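Local coordinates for diketoreductase (Acinetobacter baylyi, PDB 4DYD), which probably catalyses the NAD-dependent interconversion of (3S)-3-hydroxyacyl-CoA and 3-oxoacyl-CoA, as 3-hydroxyacyl-CoA dehydrogenases of fatty acid beta-oxidation do, at residues L10-L15 and A32-T37; F117-S122 and F139-F144. All coordinates share one frame; numbering follows the deposited sequence.

Contact 1. Residues L10-L15 and A32-T37. With NAD (nicotinamide-adenine-dinucleotide), chain B.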
ATOM      1  N   LEU A  10     -31.930   5.718  -3.152  1.00 30.99           N
ATOM      2  CA  LEU A  10     -32.359   5.233  -4.465  1.00 40.96           C
ATOM      3  C   LEU A  10     -31.550   3.997  -4.832  1.00 34.22           C
ATOM      4  O   LEU A  10     -30.327   4.062  -4.975  1.00 39.56           O
ATOM      5  CB  LEU A  10     -32.153   6.306  -5.531  1.00 31.38           C
ATOM      6  CG  LEU A  10     -32.769   7.678  -5.251  1.00 40.86           C
ATOM      7  CD1 LEU A  10     -32.502   8.587  -6.439  1.00 34.21           C
ATOM      8  CD2 LEU A  10     -34.263   7.559  -4.990  1.00 40.78           C
ATOM      9  N   GLY A  11     -32.235   2.871  -4.979  1.00 32.71           N
ATOM     10  CA  GLY A  11     -31.537   1.624  -5.215  1.00 36.50           C
ATOM     11  C   GLY A  11     -31.342   0.843  -3.932  1.00 41.21           C
ATOM     12  O   GLY A  11     -30.939   1.398  -2.907  1.00 46.55           O
ATOM     13  N   THR A  12     -31.642  -0.446  -3.977  1.00 40.25           N
ATOM     14  CA  THR A  12     -31.573  -1.268  -2.782  1.00 37.37           C
ATOM     15  C   THR A  12     -30.694  -2.484  -3.029  1.00 43.58           C
ATOM     16  O   THR A  12     -30.950  -3.572  -2.505  1.00 40.58           O
ATOM     17  CB  THR A  12     -32.976  -1.702  -2.329  1.00 52.17           C
ATOM     18  OG1 THR A  12     -33.590  -2.485  -3.358  1.00 51.17           O
ATOM     19  CG2 THR A  12     -33.846  -0.479  -2.050  1.00 40.38           C
ATOM     20  N   GLY A  13     -29.665  -2.294  -3.845  1.00 37.92           N
ATOM     21  CA  GLY A  13     -28.733  -3.371  -4.106  1.00 40.35           C
ATOM     22  C   GLY A  13     -27.763  -3.586  -2.967  1.00 41.74           C
ATOM     23  O   GLY A  13     -28.069  -3.265  -1.815  1.00 34.91           O
ATOM     24  N   VAL A  14     -26.587  -4.110  -3.285  1.00 37.94           N
ATOM     25  CA  VAL A  14     -25.584  -4.410  -2.272  1.00 39.58           C
ATOM     26  C   VAL A  14     -25.250  -3.196  -1.405  1.00 44.96           C
ATOM     27  O   VAL A  14     -25.283  -3.283  -0.173  1.00 41.08           O
ATOM     28  CB  VAL A  14     -24.303  -4.991  -2.903  1.00 50.56           C
ATOM     29  CG1 VAL A  14     -23.243  -5.229  -1.836  1.00 39.32           C
ATOM     30  CG2 VAL A  14     -24.632  -6.293  -3.622  1.00 43.02           C
ATOM     31  N   LEU A  15     -24.929  -2.068  -2.033  1.00 33.82           N
ATOM     32  CA  LEU A  15     -24.632  -0.863  -1.266  1.00 34.11           C
ATOM     33  C   LEU A  15     -25.834  -0.030  -0.901  1.00 37.15           C
ATOM     34  O   LEU A  15     -25.845   0.601   0.158  1.00 34.20           O
ATOM     35  CB  LEU A  15     -23.554   0.012  -1.898  1.00 37.13           C
ATOM     36  CG  LEU A  15     -22.137  -0.362  -1.458  1.00 49.71           C
ATOM     37  CD1 LEU A  15     -21.738  -1.736  -1.967  1.00 49.97           C
ATOM     38  CD2 LEU A  15     -21.169   0.698  -1.930  1.00 70.87           C
ATOM     39  N   ALA A  32     -36.669   3.562   1.333  1.00 32.01           N
ATOM     40  CA  ALA A  32     -35.892   2.836   0.342  1.00 33.61           C
ATOM     41  C   ALA A  32     -36.672   2.795  -0.966  1.00 32.91           C
ATOM     42  O   ALA A  32     -37.778   2.251  -1.027  1.00 36.78           O
ATOM     43  CB  ALA A  32     -35.595   1.423   0.831  1.00 32.94           C
ATOM     44  N   TYR A  33     -36.098   3.385  -2.009  1.00 38.42           N
ATOM     45  CA  TYR A  33     -36.742   3.419  -3.312  1.00 32.48           C
ATOM     46  C   TYR A  33     -36.133   2.397  -4.262  1.00 35.12           C
ATOM     47  O   TYR A  33     -34.914   2.205  -4.295  1.00 35.04           O
ATOM     48  CB  TYR A  33     -36.644   4.818  -3.937  1.00 38.42           C
ATOM     49  CG  TYR A  33     -37.039   4.824  -5.396  1.00 41.91           C
ATOM     50  CD1 TYR A  33     -38.371   4.993  -5.786  1.00 49.17           C
ATOM     51  CD2 TYR A  33     -36.076   4.657  -6.394  1.00 42.29           C
ATOM     52  CE1 TYR A  33     -38.731   4.992  -7.135  1.00 42.90           C
ATOM     53  CE2 TYR A  33     -36.424   4.654  -7.738  1.00 44.85           C
ATOM     54  CZ  TYR A  33     -37.748   4.822  -8.103  1.00 46.64           C
ATOM     55  OH  TYR A  33     -38.077   4.819  -9.438  1.00 52.84           O
ATOM     56  N   ASP A  34     -36.990   1.742  -5.039  1.00 37.99           N
ATOM     57  CA  ASP A  34     -36.530   0.868  -6.113  1.00 38.69           C
ATOM     58  C   ASP A  34     -37.646   0.795  -7.163  1.00 50.12           C
ATOM     59  O   ASP A  34     -38.731   1.347  -6.955  1.00 45.17           O
ATOM     60  CB  ASP A  34     -36.155  -0.512  -5.568  1.00 38.19           C
ATOM     61  CG  ASP A  34     -35.065  -1.196  -6.394  1.00 51.92           C
ATOM     62  OD1 ASP A  34     -34.889  -0.866  -7.587  1.00 45.78           O
ATOM     63  OD2 ASP A  34     -34.365  -2.061  -5.834  1.00 56.77           O
ATOM     64  N   ILE A  35     -37.396   0.125  -8.283  1.00 43.11           N
ATOM     65  CA  ILE A  35     -38.244   0.303  -9.460  1.00 46.61           C
ATOM     66  C   ILE A  35     -39.632  -0.351  -9.417  1.00 46.56           C
ATOM     67  O   ILE A  35     -40.584   0.195  -9.978  1.00 50.81           O
ATOM     68  CB  ILE A  35     -37.521  -0.095 -10.745  1.00 42.90           C
ATOM     69  CG1 ILE A  35     -37.203  -1.589 -10.735  1.00 36.41           C
ATOM     70  CG2 ILE A  35     -36.246   0.724 -10.884  1.00 47.37           C
ATOM     71  CD1 ILE A  35     -36.517  -2.067 -12.004  1.00 61.61           C
ATOM     72  N   ASN A  36     -39.766  -1.505  -8.776  1.00 37.86           N
ATOM     73  CA  ASN A  36     -41.068  -2.165  -8.720  1.00 42.07           C
ATOM     74  C   ASN A  36     -41.204  -2.998  -7.450  1.00 44.04           C
ATOM     75  O   ASN A  36     -40.276  -3.053  -6.641  1.00 43.82           O
ATOM     76  CB  ASN A  36     -41.307  -3.008  -9.983  1.00 38.30           C
ATOM     77  CG  ASN A  36     -40.326  -4.162 -10.124  1.00 49.61           C
ATOM     78  OD1 ASN A  36     -39.714  -4.603  -9.148  1.00 40.25           O
ATOM     79  ND2 ASN A  36     -40.164  -4.651 -11.351  1.00 44.15           N
ATOM     80  N   THR A  37     -42.359  -3.635  -7.267  1.00 36.34           N
ATOM     81  CA  THR A  37     -42.628  -4.381  -6.042  1.00 43.70           C
ATOM     82  C   THR A  37     -41.699  -5.584  -5.870  1.00 54.71           C
ATOM     83  O   THR A  37     -41.349  -5.938  -4.741  1.00 47.59           O
ATOM     84  CB  THR A  37     -44.099  -4.834  -5.949  1.00 49.44           C
ATOM     85  OG1 THR A  37     -44.406  -5.709  -7.038  1.00 58.56           O
ATOM     86  CG2 THR A  37     -45.023  -3.630  -6.000  1.00 46.07           C
TER
HETATM   87  PA  NAD B 301     -26.379  -2.925  -7.060  1.00 52.66           P
HETATM   88  O1A NAD B 301     -26.211  -4.389  -6.931  1.00 69.56           O
HETATM   89  O2A NAD B 301     -25.740  -2.225  -8.197  1.00 71.13           O
HETATM   90  O5B NAD B 301     -27.951  -2.571  -7.049  1.00 59.52           O
HETATM   91  C5B NAD B 301     -28.472  -1.514  -7.862  1.00 45.44           C
HETATM   92  C4B NAD B 301     -29.807  -1.040  -7.281  1.00 53.39           C
HETATM   93  O4B NAD B 301     -30.388  -0.079  -8.184  1.00 60.69           O
HETATM   94  C3B NAD B 301     -30.785  -2.204  -7.248  1.00 55.18           C
HETATM   95  O3B NAD B 301     -31.833  -1.915  -6.312  1.00 47.74           O
HETATM   96  C2B NAD B 301     -31.338  -2.143  -8.659  1.00 65.36           C
HETATM   97  O2B NAD B 301     -32.583  -2.853  -8.729  1.00 54.59           O
HETATM   98  C1B NAD B 301     -31.616  -0.653  -8.660  1.00 50.90           C
HETATM   99  N9A NAD B 301     -32.037  -0.139  -9.983  1.00104.30           N
HETATM  100  C8A NAD B 301     -31.895  -0.762 -11.149  1.00 68.30           C
HETATM  101  N7A NAD B 301     -32.339   0.054 -12.101  1.00 56.00           N
HETATM  102  C5A NAD B 301     -32.764   1.175 -11.523  1.00 90.56           C
HETATM  103  C6A NAD B 301     -33.342   2.260 -12.032  1.00 79.85           C
HETATM  104  N6A NAD B 301     -33.543   2.261 -13.347  1.00170.81           N
HETATM  105  N1A NAD B 301     -33.759   3.271 -11.257  1.00 96.34           N
HETATM  106  C2A NAD B 301     -33.578   3.178  -9.874  1.00 67.25           C
HETATM  107  N3A NAD B 301     -32.963   2.026  -9.370  1.00 78.37           N
HETATM  108  C4A NAD B 301     -32.574   1.057 -10.210  1.00 76.92           C
HETATM  109  O3  NAD B 301     -25.857  -2.247  -5.697  1.00116.92           O
HETATM  110  PN  NAD B 301     -24.403  -1.559  -5.648  1.00 71.77           P
HETATM  111  O1N NAD B 301     -23.567  -2.120  -6.732  1.00 88.86           O
HETATM  112  O2N NAD B 301     -23.894  -1.614  -4.258  1.00200.68           O
HETATM  113  O5D NAD B 301     -24.736  -0.026  -6.011  1.00 75.93           O
HETATM  114  C5D NAD B 301     -24.164   0.570  -7.179  1.00 67.74           C
HETATM  115  C4D NAD B 301     -23.976   2.069  -6.939  1.00 64.47           C
HETATM  116  O4D NAD B 301     -23.182   2.218  -5.748  1.00 61.71           O
HETATM  117  C3D NAD B 301     -23.102   2.625  -8.051  1.00 72.89           C
HETATM  118  O3D NAD B 301     -23.066   4.058  -7.990  1.00 83.70           O
HETATM  119  C2D NAD B 301     -21.766   2.054  -7.618  1.00 86.21           C
HETATM  120  O2D NAD B 301     -20.688   2.743  -8.269  1.00 62.44           O
HETATM  121  C1D NAD B 301     -21.824   2.462  -6.157  1.00 86.86           C
HETATM  122  N1N NAD B 301     -20.816   1.770  -5.322  1.00 60.01           N
HETATM  123  C2N NAD B 301     -20.735   0.372  -5.326  1.00 73.00           C
HETATM  124  C3N NAD B 301     -19.715  -0.265  -4.629  1.00 95.08           C
HETATM  125  C7N NAD B 301     -19.692  -1.653  -4.540  1.00162.82           C
HETATM  126  O7N NAD B 301     -18.847  -2.230  -3.856  1.00 63.39           O
HETATM  127  N7N NAD B 301     -20.657  -2.278  -5.207  1.00 67.40           N
HETATM  128  C4N NAD B 301     -18.776   0.487  -3.930  1.00 89.95           C
HETATM  129  C5N NAD B 301     -18.866   1.874  -3.899  1.00 55.51           C
HETATM  130  C6N NAD B 301     -19.884   2.520  -4.593  1.00 53.06           C

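Contact 2. Residues F117-S122 and F139-F144. With NAD (nicotinamide-adenine-dinucleotide), chain B.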
ATOM      1  N   PHE A 117     -28.755  16.140  -2.784  1.00 40.66           N
ATOM      2  CA  PHE A 117     -28.525  14.900  -3.523  1.00 49.19           C
ATOM      3  C   PHE A 117     -27.085  14.449  -3.323  1.00 47.95           C
ATOM      4  O   PHE A 117     -26.159  15.263  -3.354  1.00 44.29           O
ATOM      5  CB  PHE A 117     -28.767  15.071  -5.032  1.00 43.77           C
ATOM      6  CG  PHE A 117     -30.162  15.508  -5.398  1.00 44.56           C
ATOM      7  CD1 PHE A 117     -31.236  15.289  -4.538  1.00 47.79           C
ATOM      8  CD2 PHE A 117     -30.400  16.143  -6.616  1.00 51.52           C
ATOM      9  CE1 PHE A 117     -32.527  15.696  -4.885  1.00 52.18           C
ATOM     10  CE2 PHE A 117     -31.685  16.553  -6.974  1.00 49.64           C
ATOM     11  CZ  PHE A 117     -32.750  16.330  -6.105  1.00 44.79           C
ATOM     12  N   ALA A 118     -26.896  13.149  -3.128  1.00 45.64           N
ATOM     13  CA  ALA A 118     -25.557  12.593  -2.999  1.00 39.65           C
ATOM     14  C   ALA A 118     -25.459  11.300  -3.794  1.00 40.74           C
ATOM     15  O   ALA A 118     -26.268  10.386  -3.611  1.00 35.70           O
ATOM     16  CB  ALA A 118     -25.226  12.343  -1.531  1.00 43.60           C
ATOM     17  N   THR A 119     -24.477  11.228  -4.687  1.00 32.86           N
ATOM     18  CA  THR A 119     -24.235  10.011  -5.445  1.00 31.47           C
ATOM     19  C   THR A 119     -23.200   9.139  -4.730  1.00 35.76           C
ATOM     20  O   THR A 119     -22.242   9.649  -4.143  1.00 35.17           O
ATOM     21  CB  THR A 119     -23.734  10.323  -6.872  1.00 30.20           C
ATOM     22  OG1 THR A 119     -23.520   9.097  -7.583  1.00 34.32           O
ATOM     23  CG2 THR A 119     -22.434  11.109  -6.829  1.00 32.93           C
ATOM     24  N   ASN A 120     -23.400   7.827  -4.782  1.00 34.45           N
ATOM     25  CA  ASN A 120     -22.449   6.878  -4.211  1.00 36.01           C
ATOM     26  C   ASN A 120     -21.557   6.331  -5.325  1.00 38.77           C
ATOM     27  O   ASN A 120     -20.833   5.352  -5.128  1.00 41.21           O
ATOM     28  CB  ASN A 120     -23.202   5.717  -3.557  1.00 37.33           C
ATOM     29  CG  ASN A 120     -22.273   4.697  -2.919  1.00 40.77           C
ATOM     30  OD1 ASN A 120     -21.365   5.050  -2.162  1.00 35.60           O
ATOM     31  ND2 ASN A 120     -22.489   3.425  -3.232  1.00 35.44           N
ATOM     32  N   SER A 121     -21.610   6.969  -6.494  1.00 40.41           N
ATOM     33  CA  SER A 121     -20.951   6.447  -7.694  1.00 42.47           C
ATOM     34  C   SER A 121     -19.440   6.259  -7.523  1.00 35.30           C
ATOM     35  O   SER A 121     -18.751   7.137  -6.997  1.00 46.17           O
ATOM     36  CB  SER A 121     -21.232   7.360  -8.891  1.00 45.29           C
ATOM     37  OG  SER A 121     -20.642   6.837 -10.066  1.00 47.75           O
ATOM     38  N   SER A 122     -18.930   5.120  -7.987  1.00 42.02           N
ATOM     39  CA  SER A 122     -17.497   4.827  -7.918  1.00 49.21           C
ATOM     40  C   SER A 122     -16.726   5.301  -9.151  1.00 57.49           C
ATOM     41  O   SER A 122     -15.569   5.716  -9.036  1.00 71.25           O
ATOM     42  CB  SER A 122     -17.249   3.327  -7.719  1.00 45.48           C
ATOM     43  OG  SER A 122     -17.739   2.881  -6.468  1.00 66.69           O
ATOM     44  N   PHE A 139     -25.583  19.267  -4.815  1.00 39.31           N
ATOM     45  CA  PHE A 139     -25.151  17.975  -5.327  1.00 43.85           C
ATOM     46  C   PHE A 139     -23.697  17.710  -4.979  1.00 49.96           C
ATOM     47  O   PHE A 139     -22.838  18.584  -5.118  1.00 51.69           O
ATOM     48  CB  PHE A 139     -25.333  17.895  -6.841  1.00 39.67           C
ATOM     49  CG  PHE A 139     -24.979  16.554  -7.422  1.00 42.57           C
ATOM     50  CD1 PHE A 139     -24.006  16.438  -8.411  1.00 39.61           C
ATOM     51  CD2 PHE A 139     -25.622  15.402  -6.978  1.00 36.14           C
ATOM     52  CE1 PHE A 139     -23.680  15.198  -8.950  1.00 48.64           C
ATOM     53  CE2 PHE A 139     -25.304  14.155  -7.511  1.00 39.45           C
ATOM     54  CZ  PHE A 139     -24.331  14.051  -8.499  1.00 45.30           C
ATOM     55  N   LEU A 140     -23.431  16.493  -4.528  1.00 43.36           N
ATOM     56  CA  LEU A 140     -22.084  16.072  -4.190  1.00 38.27           C
ATOM     57  C   LEU A 140     -22.019  14.559  -4.128  1.00 45.08           C
ATOM     58  O   LEU A 140     -23.042  13.879  -4.249  1.00 40.99           O
ATOM     59  CB  LEU A 140     -21.633  16.704  -2.869  1.00 38.76           C
ATOM     60  CG  LEU A 140     -22.516  16.572  -1.622  1.00 47.68           C
ATOM     61  CD1 LEU A 140     -22.786  15.119  -1.264  1.00 42.42           C
ATOM     62  CD2 LEU A 140     -21.854  17.293  -0.459  1.00 40.36           C
ATOM     63  N   ALA A 141     -20.815  14.031  -3.960  1.00 39.94           N
ATOM     64  CA  ALA A 141     -20.652  12.595  -3.817  1.00 42.72           C
ATOM     65  C   ALA A 141     -20.483  12.236  -2.349  1.00 42.34           C
ATOM     66  O   ALA A 141     -19.808  12.939  -1.592  1.00 38.38           O
ATOM     67  CB  ALA A 141     -19.463  12.101  -4.631  1.00 35.32           C
ATOM     68  N   LEU A 142     -21.136  11.150  -1.955  1.00 37.64           N
ATOM     69  CA  LEU A 142     -20.946  10.549  -0.644  1.00 37.08           C
ATOM     70  C   LEU A 142     -20.708   9.073  -0.906  1.00 37.29           C
ATOM     71  O   LEU A 142     -21.653   8.319  -1.156  1.00 37.79           O
ATOM     72  CB  LEU A 142     -22.198  10.731   0.218  1.00 34.13           C
ATOM     73  CG  LEU A 142     -22.104  10.153   1.632  1.00 37.78           C
ATOM     74  CD1 LEU A 142     -20.987  10.856   2.397  1.00 41.04           C
ATOM     75  CD2 LEU A 142     -23.433  10.308   2.362  1.00 32.76           C
ATOM     76  N   HIS A 143     -19.445   8.665  -0.848  1.00 33.14           N
ATOM     77  CA  HIS A 143     -19.034   7.364  -1.355  1.00 35.28           C
ATOM     78  C   HIS A 143     -18.694   6.390  -0.226  1.00 34.80           C
ATOM     79  O   HIS A 143     -17.790   6.639   0.577  1.00 35.26           O
ATOM     80  CB  HIS A 143     -17.842   7.557  -2.297  1.00 29.95           C
ATOM     81  CG  HIS A 143     -17.342   6.291  -2.911  1.00 36.65           C
ATOM     82  ND1 HIS A 143     -16.099   5.768  -2.628  1.00 36.80           N
ATOM     83  CD2 HIS A 143     -17.918   5.440  -3.793  1.00 32.91           C
ATOM     84  CE1 HIS A 143     -15.930   4.649  -3.310  1.00 43.61           C
ATOM     85  NE2 HIS A 143     -17.020   4.428  -4.024  1.00 37.42           N
ATOM     86  N   PHE A 144     -19.433   5.284  -0.173  1.00 36.58           N
ATOM     87  CA  PHE A 144     -19.279   4.275   0.877  1.00 36.43           C
ATOM     88  C   PHE A 144     -18.441   3.097   0.388  1.00 37.70           C
ATOM     89  O   PHE A 144     -18.172   2.957  -0.810  1.00 45.16           O
ATOM     90  CB  PHE A 144     -20.647   3.746   1.318  1.00 30.85           C
ATOM     91  CG  PHE A 144     -21.525   4.780   1.962  1.00 34.65           C
ATOM     92  CD1 PHE A 144     -22.197   5.725   1.188  1.00 37.67           C
ATOM     93  CD2 PHE A 144     -21.685   4.807   3.344  1.00 34.31           C
ATOM     94  CE1 PHE A 144     -23.014   6.683   1.782  1.00 33.13           C
ATOM     95  CE2 PHE A 144     -22.499   5.759   3.951  1.00 37.38           C
ATOM     96  CZ  PHE A 144     -23.165   6.701   3.169  1.00 34.81           C
TER
HETATM   97  PA  NAD B 301     -26.379  -2.925  -7.060  1.00 52.66           P
HETATM   98  O1A NAD B 301     -26.211  -4.389  -6.931  1.00 69.56           O
HETATM   99  O2A NAD B 301     -25.740  -2.225  -8.197  1.00 71.13           O
HETATM  100  O5B NAD B 301     -27.951  -2.571  -7.049  1.00 59.52           O
HETATM  101  C5B NAD B 301     -28.472  -1.514  -7.862  1.00 45.44           C
HETATM  102  C4B NAD B 301     -29.807  -1.040  -7.281  1.00 53.39           C
HETATM  103  O4B NAD B 301     -30.388  -0.079  -8.184  1.00 60.69           O
HETATM  104  C3B NAD B 301     -30.785  -2.204  -7.248  1.00 55.18           C
HETATM  105  O3B NAD B 301     -31.833  -1.915  -6.312  1.00 47.74           O
HETATM  106  C2B NAD B 301     -31.338  -2.143  -8.659  1.00 65.36           C
HETATM  107  O2B NAD B 301     -32.583  -2.853  -8.729  1.00 54.59           O
HETATM  108  C1B NAD B 301     -31.616  -0.653  -8.660  1.00 50.90           C
HETATM  109  N9A NAD B 301     -32.037  -0.139  -9.983  1.00104.30           N
HETATM  110  C8A NAD B 301     -31.895  -0.762 -11.149  1.00 68.30           C
HETATM  111  N7A NAD B 301     -32.339   0.054 -12.101  1.00 56.00           N
HETATM  112  C5A NAD B 301     -32.764   1.175 -11.523  1.00 90.56           C
HETATM  113  C6A NAD B 301     -33.342   2.260 -12.032  1.00 79.85           C
HETATM  114  N6A NAD B 301     -33.543   2.261 -13.347  1.00170.81           N
HETATM  115  N1A NAD B 301     -33.759   3.271 -11.257  1.00 96.34           N
HETATM  116  C2A NAD B 301     -33.578   3.178  -9.874  1.00 67.25           C
HETATM  117  N3A NAD B 301     -32.963   2.026  -9.370  1.00 78.37           N
HETATM  118  C4A NAD B 301     -32.574   1.057 -10.210  1.00 76.92           C
HETATM  119  O3  NAD B 301     -25.857  -2.247  -5.697  1.00116.92           O
HETATM  120  PN  NAD B 301     -24.403  -1.559  -5.648  1.00 71.77           P
HETATM  121  O1N NAD B 301     -23.567  -2.120  -6.732  1.00 88.86           O
HETATM  122  O2N NAD B 301     -23.894  -1.614  -4.258  1.00200.68           O
HETATM  123  O5D NAD B 301     -24.736  -0.026  -6.011  1.00 75.93           O
HETATM  124  C5D NAD B 301     -24.164   0.570  -7.179  1.00 67.74           C
HETATM  125  C4D NAD B 301     -23.976   2.069  -6.939  1.00 64.47           C
HETATM  126  O4D NAD B 301     -23.182   2.218  -5.748  1.00 61.71           O
HETATM  127  C3D NAD B 301     -23.102   2.625  -8.051  1.00 72.89           C
HETATM  128  O3D NAD B 301     -23.066   4.058  -7.990  1.00 83.70           O
HETATM  129  C2D NAD B 301     -21.766   2.054  -7.618  1.00 86.21           C
HETATM  130  O2D NAD B 301     -20.688   2.743  -8.269  1.00 62.44           O
HETATM  131  C1D NAD B 301     -21.824   2.462  -6.157  1.00 86.86           C
HETATM  132  N1N NAD B 301     -20.816   1.770  -5.322  1.00 60.01           N
HETATM  133  C2N NAD B 301     -20.735   0.372  -5.326  1.00 73.00           C
HETATM  134  C3N NAD B 301     -19.715  -0.265  -4.629  1.00 95.08           C
HETATM  135  C7N NAD B 301     -19.692  -1.653  -4.540  1.00162.82           C
HETATM  136  O7N NAD B 301     -18.847  -2.230  -3.856  1.00 63.39           O
HETATM  137  N7N NAD B 301     -20.657  -2.278  -5.207  1.00 67.40           N
HETATM  138  C4N NAD B 301     -18.776   0.487  -3.930  1.00 89.95           C
HETATM  139  C5N NAD B 301     -18.866   1.874  -3.899  1.00 55.51           C
HETATM  140  C6N NAD B 301     -19.884   2.520  -4.593  1.00 53.06           C

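Contact 1. Residues L10-L15 and A32-T37
T12 and D34 meet through a short hydrogen bond, T12 OG1 giving its proton to D34 OD2 at 2.6 Å. The hydroxyl reaches that oxygen on its anti side, 20° out of the carboxylate plane. OD2 also takes a proton from the adenosine ribose, with NAD O3B 2.6 Å from D34 OD2, so two hydroxyls grip one carboxylate oxygen. The other oxygen, D34 OD1, accepts a longer bond from NAD O2B at 3.3 Å, and the backbone N of I35 binds it too, which helps fix the rotation of the carboxylate. From the glycine-rich turn, T12 N donates to NAD O3B over 2.8 Å. With chi1 at 61°, T12 OG1 sits between its own N and carbonyl carbon, while the methyl CG2 turns back against A32 CB.

Behind this shell the two strands run parallel: G11 N donates to Y33 O (2.8 Å), and L10 CD2 packs obliquely on the Y33 ring, 3.7 Å from Y33 CD2. The edge of that ring faces the adenine, and I35 CG2 lies 3.5 Å from NAD C6A. G11 and G13 keep the turn slim where the ribose and diphosphate pass; G13 CA lies 3.1 Å from NAD O5B. Glycine-rich turn, helix 14-25 and an acidic residue after the second strand make up the dinucleotide-binding beta-alpha-beta unit of a Rossmann fold.

Contact 2. Residues F117-S122 and F139-F144
N120 holds its CG anti to the backbone N (chi1 -179°), which carries the amide across to F144; H143, with chi1 also -179°, brings the edge of its imidazole to the loop 120-122. N120 OD1 accepts from F144 N at 2.8 Å in an almost straight bond (174°), the donor lying nearly on the line of the C=O. The other end of the amide, N120 ND2, makes a weak bond to the nicotinamide ribose oxygen NAD O4D. N120 O lies in the plane of the H143 ring at its edge, 3.2 Å from H143 CD2. H143 NE2 is 3.0 Å from S122 OG, a hydrogen bond in which either may donate, though the place of that hydroxyl is less sure in the model, while H143 ND1 pairs with E155. S122 N binds the ribose hydroxyl NAD O2D.

Upstream, the strands form a parallel ladder in which L140 N donates to F117 O, T119 N to L140 O and L142 N to T119 O. On one face F139 CZ meets T119 CG2 and F139 CD2 meets F117 CB; on the other A118 CB touches L140 CD1. Such a site, built where adjacent parallel strands end, is characteristic of Rossmann-type dehydrogenases, and H143 is predicted to matter for catalysis.

In the fold
Contacts 1 and 2 lie on the same sheet, their centres about 16 Å apart, with strand 88-91 between strands 6-10 and 116-119. NAD spans the gap: contact 1 holds the adenosine ribose and lies along the diphosphate, and contact 2 takes the nicotinamide ribose and borders the nicotinamide. The two meet directly where L15 CD2 packs 3.3 Å from N120 ND2 and 3.9 Å from F144 O, beside the nicotinamide ring. That ring reaches H143, with NAD C5N 3.2 Å from H143 NE2, which puts the reactive end of the cofactor next to the probable catalytic histidine. E95 and K100 add further hydrogen bonds to NAD.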